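Local coordinates for carbohydrate deacetylase (Enterococcus faecalis, PDB 2I5I), which probably removes acetyl groups from acetylated carbohydrates, a step in the degradation of oligosaccharides, with magnesium as its cofactor, at residues K5-N10 against I253-Y258; Y16-T21 against D219-N224; V33-A38 against P124-S129; L65-N70 against N108-Q113; P82-E87 against E104-E109. All blocks are in the same frame, centred on the assembly; numbering follows the deposited sequence. Where two conformers were deposited one is given.

Interaction 1 of 5, residues K5-N10 against I253-Y258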
# COMPACT_ATOMS: atom_id res chain seq x y z
N LYS A 5 -26.42 0.26 -23.96
CA LYS A 5 -27.11 0.74 -22.77
C LYS A 5 -26.10 0.82 -21.63
O LYS A 5 -25.39 -0.17 -21.39
CB LYS A 5 -28.29 -0.14 -22.38
CG LYS A 5 -29.25 -0.42 -23.53
CD LYS A 5 -30.45 0.52 -23.45
CE LYS A 5 -31.35 0.43 -24.67
NZ LYS A 5 -32.74 0.00 -24.36
N LYS A 6 -26.04 1.97 -20.98
CA LYS A 6 -25.08 2.13 -19.88
C LYS A 6 -25.83 2.22 -18.56
O LYS A 6 -26.71 3.07 -18.37
CB LYS A 6 -24.21 3.36 -20.11
CG LYS A 6 -23.38 3.25 -21.39
CD LYS A 6 -22.66 4.58 -21.60
CE LYS A 6 -23.24 5.26 -22.83
NZ LYS A 6 -22.46 4.81 -24.03
N LEU A 7 -25.49 1.31 -17.66
CA LEU A 7 -26.18 1.15 -16.40
C LEU A 7 -25.24 1.44 -15.22
O LEU A 7 -24.26 0.75 -15.04
CB LEU A 7 -26.74 -0.26 -16.23
CG LEU A 7 -27.43 -0.54 -14.90
CD1 LEU A 7 -28.61 0.40 -14.69
CD2 LEU A 7 -27.93 -1.98 -14.79
N ILE A 8 -25.58 2.49 -14.50
CA ILE A 8 -24.94 2.91 -13.28
C ILE A 8 -25.77 2.31 -12.15
O ILE A 8 -26.98 2.54 -12.04
CB ILE A 8 -24.89 4.44 -13.20
CG1 ILE A 8 -24.13 5.10 -14.35
CG2 ILE A 8 -24.34 4.86 -11.85
CD1 ILE A 8 -24.32 6.60 -14.38
N ILE A 9 -25.16 1.51 -11.31
CA ILE A 9 -25.70 0.90 -10.10
C ILE A 9 -24.96 1.56 -8.95
O ILE A 9 -23.78 1.37 -8.71
CB ILE A 9 -25.55 -0.63 -10.09
CG1 ILE A 9 -26.15 -1.23 -11.35
CG2 ILE A 9 -26.16 -1.25 -8.85
CD1 ILE A 9 -26.10 -2.73 -11.47
N ASN A 10 -25.72 2.44 -8.28
CA ASN A 10 -25.11 3.34 -7.31
C ASN A 10 -25.66 3.02 -5.94
O ASN A 10 -26.87 3.05 -5.71
CB ASN A 10 -25.36 4.82 -7.63
CG ASN A 10 -24.65 5.74 -6.65
OD1 ASN A 10 -23.56 6.26 -6.91
ND2 ASN A 10 -25.30 5.95 -5.53
N ILE A 253 -25.91 -5.40 -21.34
CA ILE A 253 -25.81 -4.10 -20.68
C ILE A 253 -24.39 -3.84 -20.16
O ILE A 253 -23.76 -4.73 -19.61
CB ILE A 253 -26.84 -4.00 -19.53
CG1 ILE A 253 -28.26 -4.12 -20.07
CG2 ILE A 253 -26.66 -2.74 -18.70
CD1 ILE A 253 -29.36 -4.35 -19.09
N LEU A 254 -23.95 -2.61 -20.37
CA LEU A 254 -22.64 -2.12 -19.97
C LEU A 254 -22.70 -1.54 -18.57
O LEU A 254 -23.48 -0.61 -18.34
CB LEU A 254 -22.08 -1.02 -20.88
CG LEU A 254 -21.69 -1.39 -22.31
CD1 LEU A 254 -21.18 -0.17 -23.06
CD2 LEU A 254 -20.68 -2.53 -22.29
N LEU A 255 -21.90 -2.06 -17.63
CA LEU A 255 -21.96 -1.45 -16.29
C LEU A 255 -21.03 -0.26 -16.20
O LEU A 255 -19.81 -0.39 -16.32
CB LEU A 255 -21.62 -2.48 -15.20
CG LEU A 255 -22.73 -3.46 -14.84
CD1 LEU A 255 -22.21 -4.54 -13.89
CD2 LEU A 255 -23.93 -2.75 -14.22
N ALA A 256 -21.61 0.91 -15.94
CA ALA A 256 -20.88 2.16 -15.97
C ALA A 256 -20.97 2.96 -14.69
O ALA A 256 -21.62 2.60 -13.71
CB ALA A 256 -21.46 2.98 -17.13
N ASN A 257 -20.31 4.12 -14.71
CA ASN A 257 -20.32 5.04 -13.57
C ASN A 257 -20.52 6.45 -14.11
O ASN A 257 -20.68 6.56 -15.34
CB ASN A 257 -19.06 4.91 -12.73
CG ASN A 257 -17.78 5.08 -13.53
OD1 ASN A 257 -17.66 6.00 -14.35
ND2 ASN A 257 -16.85 4.17 -13.28
N TYR A 258 -20.55 7.46 -13.26
CA TYR A 258 -20.80 8.82 -13.74
C TYR A 258 -19.64 9.43 -14.50
O TYR A 258 -19.74 10.57 -14.97
CB TYR A 258 -21.23 9.75 -12.59
CG TYR A 258 -22.70 9.78 -12.28
CD1 TYR A 258 -23.34 8.80 -11.55
CD2 TYR A 258 -23.51 10.84 -12.71
CE1 TYR A 258 -24.70 8.81 -11.25
CE2 TYR A 258 -24.85 10.87 -12.42
CZ TYR A 258 -25.47 9.87 -11.69
OH TYR A 258 -26.81 9.94 -11.42
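Strand 6-10 and strand 254-256 run parallel, Lys6 facing Leu254 and Leu7 facing Leu255, with their short axes twisted by 46°. They bring the first and last strands of the chain together in the central parallel sheet of this YdjC-family fold. Three backbone bonds join them: Leu254 N to Lys5 O, Leu7 N to Leu254 O at 2.9 Å, and Ala256 N to Leu7 O at 2.8 Å. Leu7 and Leu255 lie side by side and point the same way, while CD2 of Leu255 reaches CD1 of Ile9 at 3.5 Å. CG2 of Ile253 meets CB of Leu7, also at 3.5 Å. Such aliphatic chains suit a buried surface, and Leu198 and Ile248 of two helices press on it too. Beyond the opposite face, that of Lys6 and Ala256, lies the second subunit. The small methyl of Ala256 leaves Lys6 running past it to salt bridges with Glu207 and with Asp111 of the second subunit. With CG1 of Ile8 anti to its carbonyl carbon (chi1 -59°), the chain extends to Tyr258, whose OH is held by Glu210. There CD1 of Ile8 makes a CH-pi contact over one ring face, 4.0 Å from the centroid of the Tyr258 ring.

Interaction 2 of 5, residues Y16-T21 against D219-N224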
# COMPACT_ATOMS: atom_id res chain seq x y z
N TYR A 16 -21.95 6.36 5.82
CA TYR A 16 -23.03 6.52 6.77
C TYR A 16 -22.61 5.95 8.12
O TYR A 16 -22.62 6.61 9.16
CB TYR A 16 -24.28 5.86 6.22
CG TYR A 16 -25.60 6.20 6.87
CD1 TYR A 16 -25.75 7.29 7.72
CD2 TYR A 16 -26.70 5.40 6.62
CE1 TYR A 16 -26.98 7.55 8.29
CE2 TYR A 16 -27.93 5.66 7.19
CZ TYR A 16 -28.06 6.74 8.03
OH TYR A 16 -29.29 7.01 8.60
N THR A 17 -22.25 4.67 8.10
CA THR A 17 -21.67 4.01 9.28
C THR A 17 -20.60 3.03 8.82
O THR A 17 -20.58 2.62 7.66
CB THR A 17 -22.71 3.34 10.18
OG1 THR A 17 -22.75 1.93 9.96
CG2 THR A 17 -24.18 3.70 9.91
N PRO A 18 -19.68 2.64 9.69
CA PRO A 18 -18.64 1.67 9.30
C PRO A 18 -19.14 0.42 8.60
O PRO A 18 -18.54 -0.03 7.63
CB PRO A 18 -17.99 1.32 10.66
CG PRO A 18 -18.10 2.63 11.39
CD PRO A 18 -19.52 3.06 11.08
N ALA A 19 -20.23 -0.22 9.03
CA ALA A 19 -20.74 -1.40 8.40
C ALA A 19 -21.47 -1.14 7.08
O ALA A 19 -21.47 -1.99 6.19
CB ALA A 19 -21.72 -2.14 9.31
N VAL A 20 -22.10 0.03 6.96
CA VAL A 20 -22.68 0.39 5.68
C VAL A 20 -21.52 0.49 4.67
O VAL A 20 -21.58 -0.17 3.65
CB VAL A 20 -23.47 1.70 5.74
CG1 VAL A 20 -23.84 2.14 4.32
CG2 VAL A 20 -24.73 1.56 6.57
N THR A 21 -20.48 1.26 4.99
CA THR A 21 -19.32 1.42 4.12
C THR A 21 -18.77 0.06 3.68
O THR A 21 -18.47 -0.21 2.52
CB THR A 21 -18.24 2.24 4.82
OG1 THR A 21 -18.75 3.60 4.95
CG2 THR A 21 -16.92 2.32 4.07
N ASP A 219 -24.44 -2.81 11.64
CA ASP A 219 -23.76 -2.49 12.90
C ASP A 219 -24.79 -1.82 13.81
O ASP A 219 -25.92 -1.52 13.41
CB ASP A 219 -22.51 -1.67 12.78
CG ASP A 219 -22.52 -0.38 11.98
OD1 ASP A 219 -23.57 0.09 11.48
OD2 ASP A 219 -21.42 0.19 11.80
N THR A 220 -24.45 -1.61 15.07
CA THR A 220 -25.43 -0.94 15.93
C THR A 220 -25.63 0.50 15.46
O THR A 220 -26.70 1.05 15.64
CB THR A 220 -25.01 -0.90 17.40
OG1 THR A 220 -23.71 -0.30 17.49
CG2 THR A 220 -24.87 -2.31 17.97
N ILE A 221 -24.58 1.09 14.88
CA ILE A 221 -24.70 2.49 14.45
C ILE A 221 -25.80 2.57 13.40
O ILE A 221 -26.68 3.43 13.50
CB ILE A 221 -23.37 3.06 13.94
CG1 ILE A 221 -22.23 2.90 14.96
CG2 ILE A 221 -23.48 4.52 13.53
CD1 ILE A 221 -20.96 2.48 14.27
N LEU A 222 -25.82 1.69 12.41
CA LEU A 222 -26.94 1.72 11.46
C LEU A 222 -28.27 1.50 12.15
O LEU A 222 -29.26 2.20 11.92
CB LEU A 222 -26.72 0.66 10.37
CG LEU A 222 -27.88 0.48 9.39
CD1 LEU A 222 -28.20 1.77 8.66
CD2 LEU A 222 -27.54 -0.64 8.40
N GLN A 223 -28.32 0.50 13.04
CA GLN A 223 -29.56 0.21 13.75
C GLN A 223 -30.11 1.41 14.52
O GLN A 223 -31.32 1.59 14.69
CB GLN A 223 -29.32 -0.90 14.77
CG GLN A 223 -29.41 -2.34 14.32
CD GLN A 223 -29.76 -3.21 15.53
OE1 GLN A 223 -29.22 -2.97 16.61
NE2 GLN A 223 -30.65 -4.17 15.34
N ASN A 224 -29.20 2.23 15.02
CA ASN A 224 -29.54 3.36 15.86
C ASN A 224 -30.12 4.50 15.02
O ASN A 224 -30.88 5.31 15.54
CB ASN A 224 -28.30 3.87 16.59
CG ASN A 224 -27.85 2.94 17.72
OD1 ASN A 224 -28.56 2.04 18.13
ND2 ASN A 224 -26.64 3.20 18.21
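Two helix N termini share one carboxylate here: Asp219 is the N-cap of helix 220-225, and it also grips the start of helix 18-29, whose own N-cap is Thr17. The CG of Asp219 stands between its backbone N and carbonyl carbon (chi1 51°), which turns the carboxylate back over its own first turn. Its OD1 thus accepts the capping bond from Leu222 N at 2.9 Å, met from above the carboxylate plane. The same OD1 takes the hydroxyl of Thr17 on its syn lone pair, OG1 to OD1 at 2.5 Å, although Thr17 was modelled in two conformers and this short distance is doubtful. OD2 accepts from Ala19 N at 3.0 Å, from the opposite face of the carboxylate to Leu222 N and well out of its plane. Pro18 suits the first helical position because it has no N-H needing a partner, and the small methyl of Ala19 lets the carboxylate come close, CB to CG of Asp219 at 3.3 Å. Amide groups of two helix ends would be expected to stabilise a negative charge on Asp219. Next to these polar groups, both methyls of Leu222 lie near CG2 of Val20, CD2 at 4.0 Å, and CD1 also comes within 4.2 Å of CE2 of Tyr16, whose side chain is about 5 Å from His130, a predicted magnesium ligand. Phe217 of the third subunit packs on Ala19 and Asp219. An aspartate N-cap bonded to the N-H three residues on is a classic helix cap, here extended to a second helix.

Interaction 3 of 5, residues V33-A38 against P124-S129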
# COMPACT_ATOMS: atom_id res chain seq x y z
N VAL A 33 -22.40 -3.40 -8.06
CA VAL A 33 -22.37 -1.98 -7.70
C VAL A 33 -21.16 -1.32 -8.35
O VAL A 33 -20.01 -1.76 -8.18
CB VAL A 33 -22.35 -1.74 -6.19
CG1 VAL A 33 -22.12 -0.27 -5.87
CG2 VAL A 33 -23.65 -2.25 -5.56
N THR A 34 -21.38 -0.26 -9.13
CA THR A 34 -20.27 0.37 -9.84
C THR A 34 -19.90 1.74 -9.31
O THR A 34 -18.86 2.32 -9.67
CB THR A 34 -20.61 0.54 -11.35
OG1 THR A 34 -21.57 1.60 -11.40
CG2 THR A 34 -21.26 -0.69 -11.95
N SER A 35 -20.74 2.27 -8.44
CA SER A 35 -20.64 3.61 -7.90
C SER A 35 -21.27 3.71 -6.52
O SER A 35 -22.10 2.85 -6.18
CB SER A 35 -21.37 4.53 -8.89
OG SER A 35 -21.38 5.87 -8.44
N THR A 36 -20.89 4.72 -5.77
CA THR A 36 -21.54 5.06 -4.52
C THR A 36 -21.55 6.57 -4.34
O THR A 36 -20.76 7.29 -4.97
CB THR A 36 -20.85 4.36 -3.34
OG1 THR A 36 -21.59 4.44 -2.11
CG2 THR A 36 -19.49 5.01 -3.11
N THR A 37 -22.42 7.03 -3.45
CA THR A 37 -22.39 8.45 -3.07
C THR A 37 -22.29 8.56 -1.55
O THR A 37 -23.04 7.82 -0.90
CB THR A 37 -23.60 9.23 -3.59
OG1 THR A 37 -24.81 8.54 -3.32
CG2 THR A 37 -23.45 9.39 -5.10
N ALA A 38 -21.39 9.41 -1.12
CA ALA A 38 -20.93 9.51 0.26
C ALA A 38 -21.40 10.74 1.01
O ALA A 38 -21.47 11.83 0.42
CB ALA A 38 -19.39 9.51 0.22
N PRO A 124 -15.65 14.74 -6.03
CA PRO A 124 -16.73 13.79 -6.30
C PRO A 124 -16.89 13.64 -7.81
O PRO A 124 -16.56 14.56 -8.56
CB PRO A 124 -17.95 14.47 -5.70
CG PRO A 124 -17.60 15.90 -5.51
CD PRO A 124 -16.11 15.98 -5.38
N ASP A 125 -17.37 12.51 -8.32
CA ASP A 125 -17.58 12.43 -9.77
C ASP A 125 -19.01 12.84 -10.13
O ASP A 125 -19.38 12.95 -11.32
CB ASP A 125 -17.21 11.03 -10.26
CG ASP A 125 -18.18 9.93 -9.92
OD1 ASP A 125 -19.05 10.18 -9.06
OD2 ASP A 125 -18.07 8.83 -10.51
N HIS A 126 -19.86 13.04 -9.12
CA HIS A 126 -21.25 13.44 -9.34
C HIS A 126 -21.92 13.79 -8.02
O HIS A 126 -21.34 13.67 -6.94
CB HIS A 126 -22.02 12.35 -10.07
CG HIS A 126 -22.56 11.20 -9.30
ND1 HIS A 126 -21.77 10.14 -8.90
CD2 HIS A 126 -23.81 10.91 -8.87
CE1 HIS A 126 -22.53 9.26 -8.27
NE2 HIS A 126 -23.78 9.69 -8.21
N ILE A 127 -23.16 14.24 -8.15
CA ILE A 127 -23.97 14.71 -7.05
C ILE A 127 -25.32 14.01 -7.04
O ILE A 127 -25.96 13.79 -8.06
CB ILE A 127 -24.24 16.24 -7.13
CG1 ILE A 127 -22.98 17.09 -7.06
CG2 ILE A 127 -25.23 16.68 -6.07
CD1 ILE A 127 -23.19 18.55 -7.40
N ASP A 128 -25.79 13.66 -5.85
CA ASP A 128 -27.14 13.16 -5.64
C ASP A 128 -27.55 13.59 -4.24
O ASP A 128 -26.79 14.36 -3.64
CB ASP A 128 -27.21 11.66 -5.87
CG ASP A 128 -26.59 10.80 -4.78
OD1 ASP A 128 -25.97 11.34 -3.85
OD2 ASP A 128 -26.74 9.56 -4.89
N SER A 129 -28.66 13.10 -3.70
CA SER A 129 -29.03 13.54 -2.37
C SER A 129 -29.78 12.46 -1.58
O SER A 129 -30.57 11.68 -2.14
CB SER A 129 -29.99 14.76 -2.44
OG SER A 129 -31.18 14.09 -2.88
O HOH W 1 -20.13 7.00 -10.44
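The methyl CG2 of Thr37 is pressed unusually close to the imidazole of His126, 3.1 Å from NE2, approaching obliquely as the side chains cross at about a right angle. The first torsion of Thr37 explains the fit: OG1 sits between backbone N and carbonyl carbon (chi1 47°), which leaves the methyl for the histidine and turns the hydroxyl to Asp128. OG1 of Thr37 donates to OD2 of Asp128 at 2.7 Å, on the syn side and 18° out of the carboxylate plane. Strands 35-38 and 127-129 are not direct neighbours in the parallel sheet of this fold; strand 60-65 runs between them, so the two meet across it mainly through side chains. Branched threonine can offer a methyl to one partner and a hydroxyl to the other. OD1 of Asp128 binds ND1 of His64, which belongs to a possible metal site with the predicted magnesium ligand His130. The rotation of the His126 ring is set by ND1, donating almost in the ring plane to OD1 of Asp125 (2.7 Å, 167°), and the ring stacks on Tyr258. A water donates to OG of Ser35 (2.6 Å) and OD2 of Asp125 (2.8 Å), while OG of Ser35 also bonds OD1 of Asn10.

Interaction 4 of 5, residues L65-N70 against N108-Q113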
# COMPACT_ATOMS: atom_id res chain seq x y z
N LEU A 65 -25.53 14.77 -0.99
CA LEU A 65 -25.96 15.95 -0.23
C LEU A 65 -27.16 15.62 0.65
O LEU A 65 -27.91 14.71 0.31
CB LEU A 65 -26.33 17.08 -1.18
CG LEU A 65 -25.24 17.58 -2.14
CD1 LEU A 65 -25.92 18.52 -3.14
CD2 LEU A 65 -24.10 18.27 -1.43
N THR A 66 -27.34 16.33 1.76
CA THR A 66 -28.46 16.12 2.65
C THR A 66 -28.94 17.39 3.36
O THR A 66 -28.21 18.35 3.59
CB THR A 66 -28.11 15.07 3.75
OG1 THR A 66 -29.29 14.74 4.49
CG2 THR A 66 -27.08 15.63 4.69
N LEU A 67 -30.23 17.35 3.67
CA LEU A 67 -30.90 18.30 4.51
C LEU A 67 -31.66 17.61 5.64
O LEU A 67 -32.29 18.28 6.45
CB LEU A 67 -31.91 19.14 3.70
CG LEU A 67 -31.30 20.11 2.70
CD1 LEU A 67 -32.38 20.80 1.88
CD2 LEU A 67 -30.43 21.15 3.39
N THR A 68 -31.61 16.27 5.70
CA THR A 68 -32.54 15.54 6.55
C THR A 68 -31.89 14.35 7.25
O THR A 68 -32.59 13.48 7.77
CB THR A 68 -33.73 15.00 5.70
OG1 THR A 68 -33.20 14.08 4.74
CG2 THR A 68 -34.41 16.09 4.89
N LEU A 69 -30.57 14.28 7.26
CA LEU A 69 -29.89 13.11 7.82
C LEU A 69 -30.19 13.04 9.33
O LEU A 69 -29.86 13.94 10.10
CB LEU A 69 -28.41 13.11 7.56
CG LEU A 69 -27.53 11.94 8.02
CD1 LEU A 69 -27.83 10.67 7.24
CD2 LEU A 69 -26.06 12.28 7.86
N ASN A 70 -30.83 11.94 9.70
CA ASN A 70 -31.17 11.68 11.08
C ASN A 70 -29.92 11.76 11.94
O ASN A 70 -28.90 11.17 11.62
CB ASN A 70 -31.88 10.33 11.18
CG ASN A 70 -32.38 9.99 12.56
OD1 ASN A 70 -32.00 8.92 13.03
ND2 ASN A 70 -33.18 10.81 13.22
N ASN A 108 -25.74 27.40 0.48
CA ASN A 108 -24.50 27.55 1.23
C ASN A 108 -24.10 26.24 1.90
O ASN A 108 -22.94 25.84 1.89
CB ASN A 108 -24.61 28.66 2.28
CG ASN A 108 -24.81 30.02 1.62
OD1 ASN A 108 -24.30 30.24 0.52
ND2 ASN A 108 -25.54 30.92 2.28
N GLU A 109 -25.10 25.61 2.50
CA GLU A 109 -24.80 24.35 3.20
C GLU A 109 -24.37 23.28 2.21
O GLU A 109 -23.39 22.56 2.44
CB GLU A 109 -26.02 23.90 4.02
CG GLU A 109 -25.90 22.48 4.55
CD GLU A 109 -24.76 22.27 5.52
OE1 GLU A 109 -24.28 23.26 6.12
OE2 GLU A 109 -24.35 21.10 5.73
N TRP A 110 -25.09 23.14 1.09
CA TRP A 110 -24.68 22.10 0.12
C TRP A 110 -23.33 22.42 -0.47
O TRP A 110 -22.49 21.54 -0.72
CB TRP A 110 -25.79 21.93 -0.92
CG TRP A 110 -26.94 21.10 -0.42
CD1 TRP A 110 -27.08 20.46 0.78
CD2 TRP A 110 -28.14 20.83 -1.16
NE1 TRP A 110 -28.30 19.81 0.81
CE2 TRP A 110 -28.97 20.02 -0.36
CE3 TRP A 110 -28.58 21.21 -2.43
CZ2 TRP A 110 -30.22 19.59 -0.81
CZ3 TRP A 110 -29.83 20.78 -2.86
CH2 TRP A 110 -30.64 19.98 -2.06
N ASP A 111 -23.05 23.71 -0.71
CA ASP A 111 -21.73 24.10 -1.19
C ASP A 111 -20.69 23.66 -0.17
O ASP A 111 -19.64 23.10 -0.48
CB ASP A 111 -21.71 25.60 -1.41
CG ASP A 111 -20.37 26.20 -1.79
OD1 ASP A 111 -19.90 25.98 -2.94
OD2 ASP A 111 -19.77 26.90 -0.95
N ALA A 112 -20.97 23.91 1.10
CA ALA A 112 -20.11 23.48 2.20
C ALA A 112 -19.93 21.96 2.20
O ALA A 112 -18.85 21.46 2.49
CB ALA A 112 -20.72 23.95 3.51
N GLN A 113 -20.99 21.22 1.87
CA GLN A 113 -20.89 19.76 1.87
C GLN A 113 -19.98 19.28 0.77
O GLN A 113 -19.29 18.26 0.84
CB GLN A 113 -22.29 19.12 1.74
CG GLN A 113 -23.02 19.15 3.08
CD GLN A 113 -24.45 18.67 2.99
OE1 GLN A 113 -24.84 17.79 2.22
NE2 GLN A 113 -25.32 19.25 3.83
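Leu65 lies over one face of the Trp110 indole, its CD1 resting 3.8 Å from CD2 of Trp110 and its CB almost on the normal of the five-membered ring, 7° off it, in a CH-pi contact. The pair joins the end of strand 60-65, and the loop that leaves it, to helix 103-117 of the β/α fold. The Leu67 side chain runs at about a right angle to that of Trp110 and meets the ring at a slant, with CD1 3.7 Å from CZ2 of Trp110, so the ring is gripped by two leucines. The edge of the indole is turned to the backbone: NE1 of Trp110 gives a weak bond to the O of Thr66 at 3.1 Å. Beside it the extended chain of Gln113 presents the edge of its amide to the backbone of Thr66, much as a neighbouring strand would. OE1 of Gln113 accepts from N of Thr66 at 2.9 Å, and NE2 donates to O of Thr66 at 3.0 Å, both in the carbonyl planes. Glutamine suits this place because one amide can both accept and donate, and the two bonds fix its orientation. Thr66 is thereby held next to the predicted magnesium ligand His130, which its side chain touches. The remaining N-H of Gln113 is used as well, NE2 donating to the anti lone pair of OE2 of Glu109 at 2.8 Å and 173°.

Interaction 5 of 5, residues P82-E87 against E104-E109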
# COMPACT_ATOMS: atom_id res chain seq x y z
N PRO A 82 -29.82 28.77 9.95
CA PRO A 82 -30.76 28.53 11.04
C PRO A 82 -32.06 27.88 10.57
O PRO A 82 -32.75 27.24 11.36
CB PRO A 82 -31.04 29.94 11.57
CG PRO A 82 -30.69 30.88 10.48
CD PRO A 82 -29.62 30.21 9.67
N SER A 83 -32.39 28.06 9.29
CA SER A 83 -33.62 27.50 8.76
C SER A 83 -33.53 26.00 8.55
O SER A 83 -34.50 25.30 8.26
CB SER A 83 -33.93 28.16 7.41
OG SER A 83 -33.10 27.59 6.39
N LEU A 84 -32.31 25.48 8.66
CA LEU A 84 -32.09 24.08 8.31
C LEU A 84 -32.18 23.17 9.53
O LEU A 84 -32.22 21.95 9.32
CB LEU A 84 -30.72 23.92 7.66
CG LEU A 84 -30.41 24.73 6.40
CD1 LEU A 84 -29.20 24.13 5.69
CD2 LEU A 84 -31.59 24.79 5.44
N VAL A 85 -32.21 23.74 10.72
CA VAL A 85 -32.09 22.90 11.91
C VAL A 85 -33.19 22.97 12.95
O VAL A 85 -33.88 23.98 13.11
CB VAL A 85 -30.78 23.27 12.64
CG1 VAL A 85 -29.63 23.18 11.63
CG2 VAL A 85 -30.86 24.64 13.27
N ASP A 86 -33.35 21.88 13.69
CA ASP A 86 -34.30 21.89 14.81
C ASP A 86 -33.71 22.66 15.98
O ASP A 86 -32.64 23.27 15.93
CB ASP A 86 -34.69 20.46 15.18
CG ASP A 86 -33.58 19.62 15.79
OD1 ASP A 86 -32.56 20.14 16.24
OD2 ASP A 86 -33.77 18.37 15.84
N GLU A 87 -34.42 22.65 17.11
CA GLU A 87 -33.98 23.43 18.26
C GLU A 87 -32.59 23.08 18.77
O GLU A 87 -31.92 23.94 19.37
CB GLU A 87 -34.99 23.25 19.41
CG GLU A 87 -34.70 21.99 20.22
CD GLU A 87 -35.77 21.72 21.26
OE1 GLU A 87 -36.18 22.70 21.93
OE2 GLU A 87 -36.21 20.57 21.41
N GLU A 104 -31.31 29.94 0.07
CA GLU A 104 -29.98 30.49 0.11
C GLU A 104 -29.12 29.72 1.12
O GLU A 104 -27.95 29.47 0.84
CB GLU A 104 -29.96 31.98 0.45
N GLU A 105 -29.74 29.40 2.25
CA GLU A 105 -29.05 28.60 3.26
C GLU A 105 -28.78 27.19 2.71
O GLU A 105 -27.71 26.66 2.97
CB GLU A 105 -29.84 28.54 4.55
CG GLU A 105 -29.94 29.89 5.25
CD GLU A 105 -30.76 29.86 6.51
OE1 GLU A 105 -31.22 28.78 6.94
OE2 GLU A 105 -30.96 30.95 7.09
N VAL A 106 -29.74 26.64 1.98
CA VAL A 106 -29.56 25.31 1.39
C VAL A 106 -28.38 25.35 0.42
O VAL A 106 -27.51 24.49 0.38
CB VAL A 106 -30.82 24.81 0.68
CG1 VAL A 106 -30.61 23.41 0.09
CG2 VAL A 106 -32.00 24.79 1.65
N TYR A 107 -28.33 26.40 -0.38
CA TYR A 107 -27.19 26.59 -1.28
C TYR A 107 -25.85 26.59 -0.54
O TYR A 107 -24.97 25.88 -0.87
CB TYR A 107 -27.33 27.88 -2.10
CG TYR A 107 -26.25 28.11 -3.13
CD1 TYR A 107 -25.10 28.76 -2.82
CD2 TYR A 107 -26.41 27.69 -4.42
CE1 TYR A 107 -24.13 28.96 -3.75
CE2 TYR A 107 -25.47 27.90 -5.35
CZ TYR A 107 -24.32 28.53 -5.02
OH TYR A 107 -23.38 28.74 -5.97
N ASN A 108 -25.74 27.40 0.48
CA ASN A 108 -24.50 27.55 1.23
C ASN A 108 -24.10 26.24 1.90
O ASN A 108 -22.94 25.84 1.89
CB ASN A 108 -24.61 28.66 2.28
CG ASN A 108 -24.81 30.02 1.62
OD1 ASN A 108 -24.30 30.24 0.52
ND2 ASN A 108 -25.54 30.92 2.28
N GLU A 109 -25.10 25.61 2.50
CA GLU A 109 -24.80 24.35 3.20
C GLU A 109 -24.37 23.28 2.21
O GLU A 109 -23.39 22.56 2.44
CB GLU A 109 -26.02 23.90 4.02
CG GLU A 109 -25.90 22.48 4.55
CD GLU A 109 -24.76 22.27 5.52
OE1 GLU A 109 -24.28 23.26 6.12
OE2 GLU A 109 -24.35 21.10 5.73
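Glu105 has its CG anti to its own carbonyl carbon (chi1 -67°) and an extended chain beyond, which carries the carboxylate from helix 103-117 to the ring of Pro82 and the backbone N-H of Ser83. Leu84 takes the same kind of first torsion (chi1 -58°) and slides past Glu105 in the opposite direction, toward the helix. The contact lays part of the long loop between strand 60-65 and helix 94-97 against the first turns of helix 103-117, one of the helices flanking the parallel sheet of this β/α fold, using Glu105, Val106 and Glu109 on one side of it. OE1 of Glu105 accepts from N of Ser83 at 2.7 Å, but this oxygen is modelled too close to the serine side chain, so its exact place is doubtful. OE2 lies against the ring of Pro82, 3.0 Å from CD, with the proline crossing the glutamate at about a right angle. A long acidic chain suits this partly exposed edge, since it can span from the helix to a backbone N-H of the loop. OG of Ser83 also bonds N of Asn102, although its clash with Glu105 leaves the details uncertain; OD1 of Asn102 bonds N of Glu105 in the manner of an N-cap. Deeper in, the contact becomes apolar, and Leu84 suits it because its two branches can part. One goes to Val106, CD2 meeting CG2 at 3.8 Å. The other rests on the aliphatic stem of Glu109, with CD1 of Leu84 3.6 Å from CB of Glu109.

From the N terminus, strand 6-11 meets the last strand in interaction 1, which closes almost the whole chain into one loop. Interaction 2 follows within it, joining the start of helix 18-29 to helix 220-225; interaction 3, inside that, spans from strand 35-38 to strand 127-129. Interaction 4 lies within interaction 3, and 82-87 with 104-109 forms the innermost loop, ending on the same helix 103-117. None cross; interactions 4 and 5 share Asn108 and Glu109. Interactions 1 and 3 meet in the sheet through Asn10 and Ser35, interactions 3 and 4 through Asp128 and Leu65, interactions 2 and 4 through Tyr16 and Leu69, and interactions 4 and 5 through Leu67 packing on Val106.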